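Local coordinates for protein rubber oxygenase (Streptomyces sp., PDB 5O1L) that cleaves the double bonds of poly(cis-1,4-isoprene) in rubber oxidatively, using a non-covalently bound b-type heme and molecular oxygen, at residues R84-L89 with M101-R105. Residues are numbered along the deposited sequence; the frame is centred on the assembly and turned at random.
Sequences RNDQAL and MEHAR
The loop joining helix 72-79 to helix 95-104 is tied back to the end of the second helix by R105, which reaches the backbone carbonyls of N85 and Q87 and illustrates how an arginine can fix a loop without helix or strand. CG of R105 sits between the backbone N and the carbonyl carbon (chi1 76°), and the chain bends at chi3 to deliver the guanidinium edge-on to the loop. R105 NH1 and NH2 converge end-on upon a single atom, Q87 O, at 3.0 and 2.9 Å, with that oxygen almost exactly in the guanidinium plane. R105 NH2 also gives a weak, bent bond to N85 O (128° at the hydrogen). Q87 O receives a further hydrogen bond from W82 NE1. On the helix side, E102 OE2 forms a salt bridge with R105 NH1 at 3.3 Å and probably tempers its charge; a water linking L89 N to E102 OE2 closes the polar network. Beneath it lies an apolar patch: the L89 side chain passes those of E102 and R105 in the opposite direction, its CD1 3.7 Å from E102 CG, while its CD2 meets M101 CE at 3.8 Å, and W82 touches both L89 and M101. A leucine in place of R105 would probably leave Q87 O with W82 NE1 alone of these donors, N85 O without its weak bond and E102 without its charged mate, freeing the loop to shift. Within the loop, R84 to Q87 forms a type I beta turn, and N85 anchors it elsewhere through side-chain bonds to L182, A180 and I188. Away from the heme site, an arginine just past a helix C-terminal end thus chelates one carbonyl of an interhelical loop with both terminal nitrogens, in a largely helical fold.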
loop_
_atom_site.group_PDB
_atom_site.type_symbol
_atom_site.label_atom_id
_atom_site.label_comp_id
_atom_site.label_asym_id
_atom_site.label_seq_id
_atom_site.Cartn_x
_atom_site.Cartn_y
_atom_site.Cartn_z
ATOM N N ARG A 84 10.639 17.330 3.438
ATOM C CA ARG A 84 10.256 17.144 4.831
ATOM C C ARG A 84 8.931 17.826 5.107
ATOM O O ARG A 84 8.537 18.822 4.490
ATOM C CB ARG A 84 11.265 17.822 5.799
ATOM C CG ARG A 84 12.648 17.289 6.056
ATOM C CD ARG A 84 13.338 18.268 7.048
ATOM N NE ARG A 84 12.583 18.490 8.295
ATOM C CZ ARG A 84 13.144 18.892 9.433
ATOM N NH1 ARG A 84 14.425 19.264 9.432
ATOM N NH2 ARG A 84 12.391 19.070 10.511
ATOM N N ASN A 85 8.166 17.244 6.041
ATOM C CA ASN A 85 6.832 17.671 6.333
ATOM C C ASN A 85 6.693 19.150 6.746
ATOM O O ASN A 85 5.708 19.737 6.448
ATOM C CB ASN A 85 6.251 16.795 7.487
ATOM C CG ASN A 85 5.929 15.376 7.070
ATOM O OD1 ASN A 85 5.789 15.025 5.915
ATOM N ND2 ASN A 85 5.752 14.542 8.099
ATOM N N ASP A 86 7.702 19.660 7.439
ATOM C CA ASP A 86 7.594 21.048 7.935
ATOM C C ASP A 86 8.209 22.041 6.949
ATOM O O ASP A 86 8.259 23.208 7.282
ATOM C CB ASP A 86 8.276 21.162 9.291
ATOM C CG ASP A 86 9.779 20.943 9.232
ATOM O OD1 ASP A 86 10.339 20.584 8.154
ATOM O OD2 ASP A 86 10.458 21.063 10.317
ATOM N N GLN A 87 8.633 21.599 5.760
ATOM C CA GLN A 87 9.340 22.517 4.862
ATOM C C GLN A 87 8.394 23.346 4.047
ATOM O O GLN A 87 7.394 22.880 3.512
ATOM C CB GLN A 87 10.173 21.690 3.952
ATOM C CG GLN A 87 11.170 22.407 3.085
ATOM C CD GLN A 87 11.863 21.417 2.176
ATOM O OE1 GLN A 87 11.885 20.128 2.402
ATOM N NE2 GLN A 87 12.446 22.007 1.092
ATOM N N ALA A 88 8.767 24.613 3.777
ATOM C CA ALA A 88 8.009 25.433 2.858
ATOM C C ALA A 88 8.128 24.878 1.425
ATOM O O ALA A 88 9.127 24.266 1.081
ATOM C CB ALA A 88 8.551 26.854 2.892
ATOM N N LEU A 89 7.103 25.080 0.615
ATOM C CA LEU A 89 7.169 24.644 -0.770
ATOM C C LEU A 89 8.270 25.437 -1.453
ATOM O O LEU A 89 8.488 26.593 -1.147
ATOM C CB LEU A 89 5.895 24.888 -1.504
ATOM C CG LEU A 89 4.717 24.043 -1.086
ATOM C CD1 LEU A 89 3.466 24.539 -1.813
ATOM C CD2 LEU A 89 4.959 22.564 -1.416
ATOM N N MET A 101 -1.027 22.257 -3.871
ATOM C CA MET A 101 -0.137 21.605 -2.903
ATOM C C MET A 101 -0.292 22.175 -1.519
ATOM O O MET A 101 -0.231 21.437 -0.517
ATOM C CB MET A 101 1.354 21.683 -3.349
ATOM C CG MET A 101 1.577 20.842 -4.552
ATOM S SD MET A 101 3.291 20.889 -5.147
ATOM C CE MET A 101 3.976 19.826 -3.871
ATOM N N GLU A 102 -0.527 23.478 -1.440
ATOM C CA GLU A 102 -0.698 24.123 -0.136
ATOM C C GLU A 102 -1.968 23.576 0.558
ATOM O O GLU A 102 -1.980 23.427 1.770
ATOM C CB GLU A 102 -0.717 25.674 -0.290
ATOM C CG GLU A 102 0.691 26.278 -0.086
ATOM C CD GLU A 102 1.289 25.921 1.327
ATOM O OE1 GLU A 102 0.569 26.205 2.330
ATOM O OE2 GLU A 102 2.437 25.312 1.514
ATOM N N HIS A 103 -3.003 23.310 -0.225
ATOM C CA HIS A 103 -4.215 22.719 0.301
ATOM C C HIS A 103 -4.036 21.229 0.620
ATOM O O HIS A 103 -4.440 20.759 1.703
ATOM C CB HIS A 103 -5.308 22.916 -0.749
ATOM C CG HIS A 103 -6.663 22.474 -0.299
ATOM N ND1 HIS A 103 -7.296 23.043 0.787
ATOM C CD2 HIS A 103 -7.512 21.537 -0.790
ATOM C CE1 HIS A 103 -8.479 22.481 0.952
ATOM N NE2 HIS A 103 -8.635 21.564 0.008
ATOM N N ALA A 104 -3.370 20.517 -0.298
ATOM C CA ALA A 104 -3.215 19.078 -0.145
ATOM C C ALA A 104 -2.327 18.682 0.999
ATOM O O ALA A 104 -2.482 17.549 1.533
ATOM C CB ALA A 104 -2.694 18.509 -1.430
ATOM N N ARG A 105 -1.437 19.550 1.463
ATOM C CA ARG A 105 -0.559 19.201 2.534
ATOM C C ARG A 105 -1.187 19.336 3.943
ATOM O O ARG A 105 -0.591 18.963 4.919
ATOM C CB ARG A 105 0.759 19.981 2.398
ATOM C CG ARG A 105 0.534 21.424 2.841
ATOM C CD ARG A 105 1.765 22.313 2.721
ATOM N NE ARG A 105 2.865 21.769 3.500
ATOM C CZ ARG A 105 4.129 22.126 3.464
ATOM N NH1 ARG A 105 4.536 23.083 2.632
ATOM N NH2 ARG A 105 4.974 21.472 4.209
HETATM O O HOH W 1 5.029 26.850 1.498
#